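Local coordinates for ATP-dependent helicase FUN30 (Saccharomyces cerevisiae S288c, PDB 5GN1), which hydrolyses ATP to remodel and space nucleosomes, supporting heterochromatin organisation and promoting DNA end resection at double-strand breaks, at residues Gln213-Leu218 / Phe229-Gly234; Leu206-Phe211 / Arg289-Arg294; Glu180-Gly185 / Leu222-Tyr227. One frame throughout, in Å; residues are numbered along the deposited sequence.

Contact 1 of 3, residues Gln213-Leu218 / Phe229-Gly234; sequences QVLDIL and FLRLDG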
ATOM      1  N   GLN A 213      -5.296   0.794  -0.890  1.00 20.66           N
ATOM      2  CA  GLN A 213      -4.759   1.981  -1.561  1.00 19.09           C
ATOM      3  C   GLN A 213      -3.562   1.639  -2.440  1.00 18.92           C
ATOM      4  O   GLN A 213      -3.357   2.253  -3.500  1.00 17.48           O
ATOM      5  CB  GLN A 213      -4.343   3.024  -0.531  1.00 22.44           C
ATOM      6  CG  GLN A 213      -5.453   3.688   0.254  1.00 27.12           C
ATOM      7  CD  GLN A 213      -4.877   4.546   1.376  1.00 33.43           C
ATOM      8  OE1 GLN A 213      -4.275   4.031   2.326  1.00 37.85           O
ATOM      9  NE2 GLN A 213      -5.042   5.852   1.263  1.00 32.94           N
ATOM     10  N   VAL A 214      -2.731   0.699  -1.994  1.00 15.43           N
ATOM     11  CA  VAL A 214      -1.631   0.235  -2.835  1.00 16.10           C
ATOM     12  C   VAL A 214      -2.161  -0.495  -4.065  1.00 14.83           C
ATOM     13  O   VAL A 214      -1.658  -0.291  -5.173  1.00 16.83           O
ATOM     14  CB  VAL A 214      -0.659  -0.636  -2.016  1.00 16.28           C
ATOM     15  CG1 VAL A 214       0.290  -1.431  -2.938  1.00 20.13           C
ATOM     16  CG2 VAL A 214       0.136   0.237  -1.035  1.00 19.56           C
ATOM     17  N   LEU A 215      -3.185  -1.347  -3.899  1.00 17.52           N
ATOM     18  CA  LEU A 215      -3.782  -2.023  -5.056  1.00 17.31           C
ATOM     19  C   LEU A 215      -4.298  -1.021  -6.092  1.00 19.93           C
ATOM     20  O   LEU A 215      -4.116  -1.212  -7.305  1.00 17.93           O
ATOM     21  CB  LEU A 215      -4.914  -2.949  -4.599  1.00 18.00           C
ATOM     22  CG  LEU A 215      -4.446  -4.139  -3.741  1.00 21.02           C
ATOM     23  CD1 LEU A 215      -5.595  -5.026  -3.336  1.00 23.01           C
ATOM     24  CD2 LEU A 215      -3.385  -4.963  -4.491  1.00 21.04           C
ATOM     25  N   ASP A 216      -4.945   0.054  -5.634  1.00 16.88           N
ATOM     26  CA  ASP A 216      -5.392   1.105  -6.546  1.00 17.42           C
ATOM     27  C   ASP A 216      -4.222   1.702  -7.318  1.00 16.96           C
ATOM     28  O   ASP A 216      -4.317   1.942  -8.531  1.00 20.74           O
ATOM     29  CB  ASP A 216      -6.128   2.206  -5.761  1.00 18.48           C
ATOM     30  CG  ASP A 216      -7.358   1.692  -4.999  1.00 27.68           C
ATOM     31  OD1 ASP A 216      -7.898   0.621  -5.354  1.00 27.83           O
ATOM     32  OD2 ASP A 216      -7.807   2.377  -4.048  1.00 25.96           O
ATOM     33  N   ILE A 217      -3.113   1.971  -6.634  1.00 16.78           N
ATOM     34  CA  ILE A 217      -1.969   2.553  -7.330  1.00 18.20           C
ATOM     35  C   ILE A 217      -1.407   1.563  -8.335  1.00 18.86           C
ATOM     36  O   ILE A 217      -1.013   1.937  -9.448  1.00 16.84           O
ATOM     37  CB  ILE A 217      -0.888   2.994  -6.330  1.00 17.83           C
ATOM     38  CG1 ILE A 217      -1.401   4.135  -5.455  1.00 21.44           C
ATOM     39  CG2 ILE A 217       0.353   3.432  -7.082  1.00 20.65           C
ATOM     40  CD1 ILE A 217      -0.494   4.426  -4.246  1.00 16.78           C
ATOM     41  N   LEU A 218      -1.337   0.289  -7.944  1.00 17.01           N
ATOM     42  CA  LEU A 218      -0.760  -0.728  -8.820  1.00 19.18           C
ATOM     43  C   LEU A 218      -1.548  -0.869 -10.105  1.00 19.06           C
ATOM     44  O   LEU A 218      -0.976  -1.230 -11.138  1.00 20.78           O
ATOM     45  CB  LEU A 218      -0.688  -2.076  -8.094  1.00 15.95           C
ATOM     46  CG  LEU A 218       0.413  -2.264  -7.060  1.00 26.39           C
ATOM     47  CD1 LEU A 218       0.306  -3.633  -6.390  1.00 19.50           C
ATOM     48  CD2 LEU A 218       1.783  -2.090  -7.709  1.00 24.81           C
ATOM     49  N   PHE A 229      -4.154  -7.461 -16.045  1.00 21.16           N
ATOM     50  CA  PHE A 229      -4.261  -7.935 -14.675  1.00 20.53           C
ATOM     51  C   PHE A 229      -5.729  -8.102 -14.312  1.00 20.83           C
ATOM     52  O   PHE A 229      -6.619  -7.559 -14.970  1.00 19.89           O
ATOM     53  CB  PHE A 229      -3.572  -6.965 -13.694  1.00 19.81           C
ATOM     54  CG  PHE A 229      -4.275  -5.634 -13.577  1.00 20.91           C
ATOM     55  CD1 PHE A 229      -3.984  -4.604 -14.463  1.00 23.29           C
ATOM     56  CD2 PHE A 229      -5.247  -5.433 -12.605  1.00 19.80           C
ATOM     57  CE1 PHE A 229      -4.652  -3.398 -14.389  1.00 22.65           C
ATOM     58  CE2 PHE A 229      -5.919  -4.223 -12.511  1.00 22.58           C
ATOM     59  CZ  PHE A 229      -5.630  -3.207 -13.410  1.00 20.42           C
ATOM     60  N   LEU A 230      -5.974  -8.873 -13.255  1.00 16.61           N
ATOM     61  CA  LEU A 230      -7.260  -8.948 -12.579  1.00 17.64           C
ATOM     62  C   LEU A 230      -7.046  -8.629 -11.110  1.00 22.76           C
ATOM     63  O   LEU A 230      -5.913  -8.657 -10.607  1.00 19.42           O
ATOM     64  CB  LEU A 230      -7.901 -10.336 -12.717  1.00 22.73           C
ATOM     65  CG  LEU A 230      -8.179 -10.797 -14.150  1.00 20.84           C
ATOM     66  CD1 LEU A 230      -8.213 -12.330 -14.218  1.00 24.15           C
ATOM     67  CD2 LEU A 230      -9.488 -10.193 -14.673  1.00 25.03           C
ATOM     68  N   ARG A 231      -8.146  -8.344 -10.419  1.00 17.29           N
ATOM     69  CA  ARG A 231      -8.071  -7.932  -9.024  1.00 21.43           C
ATOM     70  C   ARG A 231      -9.180  -8.574  -8.207  1.00 18.86           C
ATOM     71  O   ARG A 231     -10.314  -8.693  -8.673  1.00 22.26           O
ATOM     72  CB  ARG A 231      -8.155  -6.403  -8.909  1.00 21.47           C
ATOM     73  CG  ARG A 231      -8.467  -5.891  -7.507  1.00 21.84           C
ATOM     74  CD  ARG A 231      -8.289  -4.388  -7.444  1.00 24.96           C
ATOM     75  NE  ARG A 231      -8.516  -3.855  -6.104  1.00 24.06           N
ATOM     76  CZ  ARG A 231      -8.258  -2.595  -5.763  1.00 22.59           C
ATOM     77  NH1 ARG A 231      -7.764  -1.764  -6.669  1.00 20.20           N
ATOM     78  NH2 ARG A 231      -8.505  -2.166  -4.532  1.00 23.48           N
ATOM     79  N   LEU A 232      -8.843  -8.984  -6.984  1.00 16.49           N
ATOM     80  CA  LEU A 232      -9.789  -9.594  -6.057  1.00 22.26           C
ATOM     81  C   LEU A 232      -9.374  -9.199  -4.652  1.00 24.17           C
ATOM     82  O   LEU A 232      -8.264  -9.533  -4.220  1.00 24.70           O
ATOM     83  CB  LEU A 232      -9.823 -11.132  -6.203  1.00 21.82           C
ATOM     84  CG  LEU A 232     -10.890 -11.963  -5.460  1.00 23.87           C
ATOM     85  CD1 LEU A 232     -10.928 -13.362  -6.040  1.00 28.11           C
ATOM     86  CD2 LEU A 232     -10.665 -12.052  -3.943  1.00 23.52           C
ATOM     87  N   ASP A 233     -10.257  -8.513  -3.930  1.00 19.98           N
ATOM     88  CA  ASP A 233      -9.939  -8.079  -2.575  1.00 22.26           C
ATOM     89  C   ASP A 233     -11.149  -8.346  -1.684  1.00 27.47           C
ATOM     90  O   ASP A 233     -12.104  -9.022  -2.077  1.00 24.18           O
ATOM     91  CB  ASP A 233      -9.482  -6.608  -2.574  1.00 22.35           C
ATOM     92  CG  ASP A 233     -10.493  -5.651  -3.208  1.00 26.10           C
ATOM     93  OD1 ASP A 233     -11.709  -5.846  -3.046  1.00 28.93           O
ATOM     94  OD2 ASP A 233     -10.070  -4.689  -3.884  1.00 27.99           O
ATOM     95  N   GLY A 234     -11.111  -7.817  -0.461  1.00 23.84           N
ATOM     96  CA  GLY A 234     -12.210  -8.055   0.460  1.00 27.80           C
ATOM     97  C   GLY A 234     -13.509  -7.379   0.078  1.00 26.65           C
ATOM     98  O   GLY A 234     -14.557  -7.723   0.639  1.00 33.29           O
TER

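Contact 2 of 3, residues Leu206-Phe211 / Arg289-Arg294; sequences LIFSLF and RQAADR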
ATOM      1  N   LEU A 206       1.017 -13.772  -8.684  1.00 17.15           N
ATOM      2  CA  LEU A 206       0.092 -13.135  -7.744  1.00 18.25           C
ATOM      3  C   LEU A 206       0.819 -12.028  -6.990  1.00 17.71           C
ATOM      4  O   LEU A 206       1.930 -12.241  -6.498  1.00 16.26           O
ATOM      5  CB  LEU A 206      -0.456 -14.138  -6.731  1.00 17.82           C
ATOM      6  CG  LEU A 206      -0.932 -15.481  -7.288  1.00 15.65           C
ATOM      7  CD1 LEU A 206      -1.425 -16.381  -6.157  1.00 15.75           C
ATOM      8  CD2 LEU A 206      -2.005 -15.229  -8.340  1.00 13.05           C
ATOM      9  N   ILE A 207       0.196 -10.854  -6.893  1.00 17.20           N
ATOM     10  CA  ILE A 207       0.738  -9.745  -6.100  1.00 14.17           C
ATOM     11  C   ILE A 207      -0.223  -9.474  -4.945  1.00 18.88           C
ATOM     12  O   ILE A 207      -1.414  -9.227  -5.171  1.00 16.00           O
ATOM     13  CB  ILE A 207       0.951  -8.479  -6.940  1.00 15.11           C
ATOM     14  CG1 ILE A 207       1.754  -8.816  -8.196  1.00 14.38           C
ATOM     15  CG2 ILE A 207       1.700  -7.414  -6.105  1.00 15.68           C
ATOM     16  CD1 ILE A 207       1.990  -7.633  -9.123  1.00 15.87           C
ATOM     17  N   PHE A 208       0.291  -9.526  -3.711  1.00 16.09           N
ATOM     18  CA  PHE A 208      -0.507  -9.311  -2.506  1.00 19.14           C
ATOM     19  C   PHE A 208      -0.108  -8.017  -1.805  1.00 21.60           C
ATOM     20  O   PHE A 208       1.084  -7.706  -1.698  1.00 18.22           O
ATOM     21  CB  PHE A 208      -0.324 -10.463  -1.513  1.00 16.46           C
ATOM     22  CG  PHE A 208      -0.962 -11.732  -1.939  1.00 15.93           C
ATOM     23  CD1 PHE A 208      -2.303 -11.955  -1.697  1.00 17.13           C
ATOM     24  CD2 PHE A 208      -0.214 -12.720  -2.570  1.00 19.90           C
ATOM     25  CE1 PHE A 208      -2.904 -13.145  -2.095  1.00 21.91           C
ATOM     26  CE2 PHE A 208      -0.799 -13.912  -2.961  1.00 20.06           C
ATOM     27  CZ  PHE A 208      -2.144 -14.127  -2.723  1.00 22.09           C
ATOM     28  N   SER A 209      -1.101  -7.286  -1.283  1.00 19.86           N
ATOM     29  CA  SER A 209      -0.835  -6.129  -0.436  1.00 19.75           C
ATOM     30  C   SER A 209      -1.849  -6.063   0.695  1.00 21.42           C
ATOM     31  O   SER A 209      -3.016  -6.426   0.527  1.00 19.95           O
ATOM     32  CB  SER A 209      -0.883  -4.799  -1.214  1.00 19.97           C
ATOM     33  OG  SER A 209      -0.641  -3.710  -0.331  1.00 24.50           O
ATOM     34  N   LEU A 210      -1.392  -5.577   1.849  1.00 22.54           N
ATOM     35  CA  LEU A 210      -2.291  -5.331   2.970  1.00 28.18           C
ATOM     36  C   LEU A 210      -3.069  -4.036   2.816  1.00 25.98           C
ATOM     37  O   LEU A 210      -3.953  -3.763   3.635  1.00 24.53           O
ATOM     38  CB  LEU A 210      -1.512  -5.302   4.292  1.00 22.87           C
ATOM     39  CG  LEU A 210      -1.222  -6.672   4.917  1.00 28.51           C
ATOM     40  CD1 LEU A 210      -0.270  -6.546   6.095  1.00 33.49           C
ATOM     41  CD2 LEU A 210      -2.515  -7.346   5.350  1.00 26.45           C
ATOM     42  N   PHE A 211      -2.776  -3.249   1.784  1.00 21.51           N
ATOM     43  CA  PHE A 211      -3.340  -1.916   1.607  1.00 22.75           C
ATOM     44  C   PHE A 211      -4.122  -1.890   0.304  1.00 19.73           C
ATOM     45  O   PHE A 211      -3.537  -2.062  -0.772  1.00 17.62           O
ATOM     46  CB  PHE A 211      -2.236  -0.852   1.571  1.00 22.45           C
ATOM     47  CG  PHE A 211      -1.481  -0.700   2.858  1.00 27.14           C
ATOM     48  CD1 PHE A 211      -0.338  -1.446   3.106  1.00 24.31           C
ATOM     49  CD2 PHE A 211      -1.902   0.215   3.821  1.00 30.28           C
ATOM     50  CE1 PHE A 211       0.366  -1.298   4.304  1.00 28.52           C
ATOM     51  CE2 PHE A 211      -1.203   0.379   5.013  1.00 33.64           C
ATOM     52  CZ  PHE A 211      -0.069  -0.380   5.257  1.00 34.84           C
ATOM     53  N   ARG A 289       1.970 -16.523   4.494  1.00 28.66           N
ATOM     54  CA  ARG A 289       2.092 -17.919   4.137  1.00 29.61           C
ATOM     55  C   ARG A 289       0.758 -18.341   3.516  1.00 23.50           C
ATOM     56  O   ARG A 289       0.738 -18.987   2.516  1.00 26.35           O
ATOM     57  CB  ARG A 289       2.488 -18.788   5.324  1.00 33.62           C
ATOM     58  CG  ARG A 289       3.959 -18.678   5.691  1.00 42.62           C
ATOM     59  CD  ARG A 289       4.371 -19.357   6.998  1.00 45.82           C
ATOM     60  NE  ARG A 289       5.574 -18.723   7.539  1.00 49.08           N
ATOM     61  CZ  ARG A 289       6.201 -19.074   8.655  1.00 51.07           C
ATOM     62  NH1 ARG A 289       5.770 -20.077   9.384  1.00 47.85           N
ATOM     63  NH2 ARG A 289       7.258 -18.399   9.043  1.00 46.15           N
ATOM     64  N   GLN A 290      -0.336 -17.949   4.123  1.00 24.55           N
ATOM     65  CA  GLN A 290      -1.665 -18.225   3.583  1.00 28.73           C
ATOM     66  C   GLN A 290      -1.831 -17.642   2.185  1.00 26.79           C
ATOM     67  O   GLN A 290      -2.405 -18.289   1.305  1.00 27.40           O
ATOM     68  CB  GLN A 290      -2.746 -17.669   4.510  1.00 30.23           C
ATOM     69  CG  GLN A 290      -3.089 -18.581   5.685  1.00 33.59           C
ATOM     70  CD  GLN A 290      -3.793 -19.847   5.235  1.00 42.87           C
ATOM     71  OE1 GLN A 290      -3.171 -20.765   4.693  1.00 43.65           O
ATOM     72  NE2 GLN A 290      -5.101 -19.891   5.434  1.00 42.29           N
ATOM     73  N   ALA A 291      -1.356 -16.412   1.973  1.00 23.07           N
ATOM     74  CA  ALA A 291      -1.380 -15.808   0.648  1.00 23.65           C
ATOM     75  C   ALA A 291      -0.563 -16.625  -0.345  1.00 24.23           C
ATOM     76  O   ALA A 291      -1.043 -16.963  -1.431  1.00 22.61           O
ATOM     77  CB  ALA A 291      -0.866 -14.367   0.730  1.00 24.33           C
ATOM     78  N   ALA A 292       0.673 -16.974   0.020  1.00 21.14           N
ATOM     79  CA  ALA A 292       1.515 -17.763  -0.872  1.00 25.47           C
ATOM     80  C   ALA A 292       0.898 -19.120  -1.191  1.00 24.68           C
ATOM     81  O   ALA A 292       1.056 -19.626  -2.311  1.00 22.76           O
ATOM     82  CB  ALA A 292       2.907 -17.931  -0.259  1.00 23.88           C
ATOM     83  N   ASP A 293       0.166 -19.709  -0.250  1.00 23.41           N
ATOM     84  CA  ASP A 293      -0.478 -20.996  -0.485  1.00 24.19           C
ATOM     85  C   ASP A 293      -1.707 -20.914  -1.392  1.00 23.11           C
ATOM     86  O   ASP A 293      -2.335 -21.948  -1.632  1.00 24.73           O
ATOM     87  CB  ASP A 293      -0.868 -21.647   0.846  1.00 25.87           C
ATOM     88  CG  ASP A 293       0.342 -22.123   1.646  1.00 33.44           C
ATOM     89  OD1 ASP A 293       1.474 -22.148   1.103  1.00 34.26           O
ATOM     90  OD2 ASP A 293       0.150 -22.496   2.825  1.00 42.02           O
ATOM     91  N   ARG A 294      -2.094 -19.730  -1.891  1.00 24.65           N
ATOM     92  CA  ARG A 294      -3.067 -19.709  -2.987  1.00 20.97           C
ATOM     93  C   ARG A 294      -2.467 -20.331  -4.242  1.00 18.32           C
ATOM     94  O   ARG A 294      -3.185 -20.934  -5.042  1.00 20.72           O
ATOM     95  CB  ARG A 294      -3.547 -18.277  -3.288  1.00 19.76           C
ATOM     96  CG  ARG A 294      -4.235 -17.534  -2.125  1.00 23.86           C
ATOM     97  CD  ARG A 294      -5.266 -18.405  -1.418  1.00 25.15           C
ATOM     98  NE  ARG A 294      -4.683 -19.094  -0.266  1.00 25.78           N
ATOM     99  CZ  ARG A 294      -5.210 -20.166   0.307  1.00 29.74           C
ATOM    100  NH1 ARG A 294      -6.323 -20.701  -0.191  1.00 29.27           N
ATOM    101  NH2 ARG A 294      -4.614 -20.715   1.361  1.00 28.26           N
TER

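Contact 3 of 3, residues Glu180-Gly185 / Leu222-Tyr227; sequences EWMQSG and LSTLDY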
ATOM      1  N   GLU A 180       3.499   9.699 -12.222  1.00 22.29           N
ATOM      2  CA  GLU A 180       3.918   9.816 -10.829  1.00 23.39           C
ATOM      3  C   GLU A 180       3.714   8.511 -10.062  1.00 20.76           C
ATOM      4  O   GLU A 180       4.411   8.257  -9.074  1.00 23.42           O
ATOM      5  CB  GLU A 180       3.155  10.960 -10.147  1.00 24.10           C
ATOM      6  CG  GLU A 180       3.526  12.370 -10.624  1.00 24.75           C
ATOM      7  CD  GLU A 180       2.696  12.864 -11.805  1.00 31.14           C
ATOM      8  OE1 GLU A 180       2.113  12.037 -12.549  1.00 24.99           O
ATOM      9  OE2 GLU A 180       2.620  14.101 -11.983  1.00 29.53           O
ATOM     10  N   TRP A 181       2.768   7.677 -10.495  1.00 22.48           N
ATOM     11  CA  TRP A 181       2.547   6.383  -9.854  1.00 23.14           C
ATOM     12  C   TRP A 181       3.713   5.421 -10.051  1.00 23.21           C
ATOM     13  O   TRP A 181       3.814   4.445  -9.299  1.00 21.43           O
ATOM     14  CB  TRP A 181       1.258   5.755 -10.375  1.00 22.78           C
ATOM     15  CG  TRP A 181       1.124   5.796 -11.867  1.00 22.92           C
ATOM     16  CD1 TRP A 181       1.496   4.821 -12.758  1.00 21.69           C
ATOM     17  CD2 TRP A 181       0.561   6.860 -12.647  1.00 24.16           C
ATOM     18  NE1 TRP A 181       1.197   5.216 -14.044  1.00 22.93           N
ATOM     19  CE2 TRP A 181       0.636   6.470 -14.005  1.00 24.24           C
ATOM     20  CE3 TRP A 181       0.021   8.116 -12.330  1.00 21.80           C
ATOM     21  CZ2 TRP A 181       0.172   7.292 -15.053  1.00 29.47           C
ATOM     22  CZ3 TRP A 181      -0.434   8.933 -13.365  1.00 25.34           C
ATOM     23  CH2 TRP A 181      -0.358   8.513 -14.714  1.00 25.34           C
ATOM     24  N   MET A 182       4.591   5.664 -11.033  1.00 21.25           N
ATOM     25  CA  MET A 182       5.795   4.851 -11.196  1.00 24.27           C
ATOM     26  C   MET A 182       6.914   5.244 -10.241  1.00 24.18           C
ATOM     27  O   MET A 182       7.859   4.464 -10.081  1.00 25.22           O
ATOM     28  CB  MET A 182       6.337   4.940 -12.632  1.00 25.99           C
ATOM     29  CG  MET A 182       5.311   4.686 -13.705  1.00 24.80           C
ATOM     30  SD  MET A 182       4.623   3.031 -13.544  1.00 25.22           S
ATOM     31  CE  MET A 182       5.991   2.019 -14.115  1.00 24.92           C
ATOM     32  N   GLN A 183       6.840   6.417  -9.602  1.00 26.58           N
ATOM     33  CA  GLN A 183       7.974   6.953  -8.841  1.00 28.33           C
ATOM     34  C   GLN A 183       7.939   6.462  -7.395  1.00 25.89           C
ATOM     35  O   GLN A 183       7.524   7.161  -6.467  1.00 26.59           O
ATOM     36  CB  GLN A 183       7.991   8.470  -8.906  1.00 27.52           C
ATOM     37  CG  GLN A 183       8.252   9.019 -10.290  1.00 33.80           C
ATOM     38  CD  GLN A 183       8.219  10.535 -10.288  1.00 41.68           C
ATOM     39  OE1 GLN A 183       9.021  11.184  -9.613  1.00 49.54           O
ATOM     40  NE2 GLN A 183       7.284  11.106 -11.034  1.00 38.57           N
ATOM     41  N   SER A 184       8.431   5.241  -7.209  1.00 20.00           N
ATOM     42  CA  SER A 184       8.620   4.643  -5.898  1.00 21.54           C
ATOM     43  C   SER A 184       9.701   3.584  -6.029  1.00 24.67           C
ATOM     44  O   SER A 184       9.801   2.924  -7.061  1.00 25.10           O
ATOM     45  CB  SER A 184       7.326   4.015  -5.371  1.00 22.61           C
ATOM     46  OG  SER A 184       7.589   3.078  -4.346  1.00 21.72           O
ATOM     47  N   GLY A 185      10.507   3.423  -4.973  1.00 25.16           N
ATOM     48  CA  GLY A 185      11.530   2.387  -4.994  1.00 27.16           C
ATOM     49  C   GLY A 185      10.954   0.985  -5.056  1.00 26.42           C
ATOM     50  O   GLY A 185      11.565   0.075  -5.627  1.00 23.02           O
ATOM     51  N   LEU A 222       0.452  -1.097 -13.544  1.00 22.35           N
ATOM     52  CA  LEU A 222       0.422  -2.239 -14.456  1.00 20.53           C
ATOM     53  C   LEU A 222      -0.052  -1.820 -15.844  1.00 24.94           C
ATOM     54  O   LEU A 222       0.460  -2.330 -16.851  1.00 22.84           O
ATOM     55  CB  LEU A 222      -0.444  -3.367 -13.871  1.00 19.63           C
ATOM     56  CG  LEU A 222       0.100  -3.939 -12.543  1.00 17.53           C
ATOM     57  CD1 LEU A 222      -0.753  -5.082 -11.978  1.00 18.31           C
ATOM     58  CD2 LEU A 222       1.558  -4.388 -12.693  1.00 21.80           C
ATOM     59  N   SER A 223      -0.984  -0.860 -15.915  1.00 21.32           N
ATOM     60  CA  SER A 223      -1.429  -0.331 -17.199  1.00 22.11           C
ATOM     61  C   SER A 223      -0.298   0.388 -17.920  1.00 27.62           C
ATOM     62  O   SER A 223      -0.111   0.210 -19.131  1.00 24.57           O
ATOM     63  CB  SER A 223      -2.619   0.609 -16.993  1.00 30.38           C
ATOM     64  OG  SER A 223      -3.025   1.206 -18.217  1.00 35.26           O
ATOM     65  N   THR A 224       0.467   1.210 -17.192  1.00 22.27           N
ATOM     66  CA  THR A 224       1.637   1.840 -17.789  1.00 26.32           C
ATOM     67  C   THR A 224       2.606   0.795 -18.325  1.00 24.96           C
ATOM     68  O   THR A 224       3.211   0.989 -19.382  1.00 24.57           O
ATOM     69  CB  THR A 224       2.336   2.745 -16.768  1.00 26.53           C
ATOM     70  OG1 THR A 224       1.543   3.914 -16.541  1.00 25.23           O
ATOM     71  CG2 THR A 224       3.735   3.170 -17.247  1.00 26.87           C
ATOM     72  N   LEU A 225       2.759  -0.330 -17.616  1.00 21.47           N
ATOM     73  CA  LEU A 225       3.721  -1.356 -18.007  1.00 26.21           C
ATOM     74  C   LEU A 225       3.156  -2.311 -19.052  1.00 26.70           C
ATOM     75  O   LEU A 225       3.859  -3.240 -19.468  1.00 23.96           O
ATOM     76  CB  LEU A 225       4.189  -2.150 -16.775  1.00 23.61           C
ATOM     77  CG  LEU A 225       5.068  -1.434 -15.729  1.00 23.12           C
ATOM     78  CD1 LEU A 225       5.254  -2.300 -14.478  1.00 18.96           C
ATOM     79  CD2 LEU A 225       6.446  -1.030 -16.305  1.00 23.77           C
ATOM     80  N   ASP A 226       1.901  -2.104 -19.451  1.00 23.68           N
ATOM     81  CA  ASP A 226       1.236  -2.876 -20.495  1.00 31.23           C
ATOM     82  C   ASP A 226       1.055  -4.344 -20.101  1.00 30.35           C
ATOM     83  O   ASP A 226       1.072  -5.231 -20.959  1.00 26.95           O
ATOM     84  CB  ASP A 226       1.991  -2.759 -21.827  1.00 33.30           C
ATOM     85  CG  ASP A 226       1.125  -3.115 -23.022  1.00 40.61           C
ATOM     86  OD1 ASP A 226      -0.108  -2.897 -22.948  1.00 42.65           O
ATOM     87  OD2 ASP A 226       1.678  -3.620 -24.028  1.00 47.82           O
ATOM     88  N   TYR A 227       0.864  -4.615 -18.812  1.00 24.95           N
ATOM     89  CA  TYR A 227       0.531  -5.954 -18.330  1.00 24.05           C
ATOM     90  C   TYR A 227      -0.951  -6.006 -17.983  1.00 26.23           C
ATOM     91  O   TYR A 227      -1.411  -5.248 -17.121  1.00 27.28           O
ATOM     92  CB  TYR A 227       1.348  -6.323 -17.091  1.00 22.51           C
ATOM     93  CG  TYR A 227       2.853  -6.403 -17.253  1.00 22.77           C
ATOM     94  CD1 TYR A 227       3.440  -7.050 -18.330  1.00 23.30           C
ATOM     95  CD2 TYR A 227       3.689  -5.851 -16.291  1.00 22.14           C
ATOM     96  CE1 TYR A 227       4.837  -7.126 -18.450  1.00 23.36           C
ATOM     97  CE2 TYR A 227       5.060  -5.931 -16.395  1.00 23.90           C
ATOM     98  CZ  TYR A 227       5.634  -6.560 -17.476  1.00 24.19           C
ATOM     99  OH  TYR A 227       7.017  -6.603 -17.546  1.00 24.08           O
TER

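Contact 1 of 3, residues Gln213-Leu218 / Phe229-Gly234
The beta-alpha-beta crossover that leads from strand 205-209 through helix 212-224 to strand 229-232 is fastened by Arg231, whose side chain spans from the strand to Leu215 and Asp216 on the helix. Arg231 opens the RLDGST sequence familiar from the C-terminal RecA-like lobe of SNF2 ATPases. With CG anti to the backbone N (chi1 164°) and the chain extended as far as NE, the guanidinium lands beside the helix. There NH1 donates to Asp216 OD1 at 2.7 Å, lying close to the anti lone pair of that oxygen. NH2 reaches the same OD1 of Asp216 at 3.0 Å, from the syn side and tilted out of the carboxylate plane. The end-on grip is therefore bifurcated on one oxygen, and the two flat groups are turned 32° apart. Asp233 is held side-on by the other edge: Arg231 NE meets Asp233 OD2 at 2.8 Å, and Arg231 NH2 meets that OD2 at 3.0 Å. Four hydrogen bonds to two carboxylates, all near the guanidinium plane, fix its rotation. Over one face sits Leu215 CB, 3.6 Å from Arg231 CZ. Glu219, one turn further along the helix, adds a salt bridge to NH1. On the sheet side, strand 229-232 is an outermost strand, bonded to strand 256-260, while Leu215 also packs on Ser209 of strand 205-209.

Contact 2 of 3, residues Leu206-Phe211 / Arg289-Arg294
Helicase motif VI of the SNF2 family, here the sequence QAADRAHRVGQ, places Ala291 against Phe208 of strand 205-209. Ala291 CB stands 3.5 Å from the ring centroid and only 2° off the ring normal, a CH-pi contact centred on one face. The six ring carbons lie at almost equal distances from this methyl, which confirms the centring. Toward the far end of the ring, Phe208 CZ also approaches the backbone, 3.3 Å from Ala291 O. The strand contributes helicase motif IV (VLIFS), so this apolar contact joins two conserved blocks of the RecA-like lobe. Arg294 supplies its aliphatic stem: its CG comes obliquely to Phe208 CZ at 4.0 Å, while its CB meets Leu206 CD1 at 4.0 Å. Bends at chi2 (-46°) and chi3 then turn the charged end back to the preceding turn of the helix, where NE of Arg294 donates to Gln290 O at 2.9 Å, N-H...O 163°, and NH2 makes a longer bond to the same carbonyl oxygen, a side-on grip on one atom. The remaining nitrogen, NH1, bonds to Ile268 O. At the other end of the strand, Ser209 OG accepts from Phe211 N in an ST turn and is bonded to Asp280.

Contact 3 of 3, residues Glu180-Gly185 / Leu222-Tyr227
Thr224 OG1 receives the indole N-H of Trp181: NE1 lies 2.8 Å from OG1, with an N-H...O angle of 171°. The angle makes the bond nearly straight, and OG1 lies only 1° out of the indole plane, at the ring edge. A weak second bond links OG1 to Met220 O, one turn back in helix 212-224. Two torsions bring the partners together: Trp181 CG sits between the backbone N and the carbonyl carbon (chi1 47°), while Thr224 holds OG1 beside its own N and CG2 anti to it. That CG2 is thereby turned to Met182, whose SD meets it tip to tip at 3.8 Å. Met182 bends at its second and third torsions, and its CE crosses to Leu225 CD2 at 3.8 Å. The helix ends just beyond in a Schellman motif, with Asp226 at positive phi. Its two returning bonds run from Tyr227 N to Leu222 O (3.0 Å) and from Asp226 N to Ser223 O (3.1 Å). Trp181 also rests on Ile217, Met220 and Val221 of the helix, and its carbonyl is bonded to His113. The chemistry is thus split: the buried indole has its single polar hydrogen satisfied by a directional bond, whereas the thioether and methyl contacts beside it, lacking such directional demands, pack the short 3-10 segment 180-182 against the end of helix 212-224.

How the contacts relate
From the N terminus, the chain first passes 180-185, then runs through helix 185-200 and strand 205-209 into helix 212-224, whose C-terminal end meets 180-185 and closes contact 3. Contact 1 closes the shortest loop, with ten residues between 213-218 and 229-234, and it crosses contact 3 because their segments alternate. The longest loop is that of contact 2, from 206-211 to 289-294; it encloses contact 1 and also crosses contact 3. Contacts 1 and 2 reach the same parallel sheet: helix 212-224 lies on the face to which Ile207 and Ser209 point, helix 285-292 on that of Leu206 and Phe208. Contact 3 adds the segment before helix 185-200, touching contact 1 through Phe229 on Leu222.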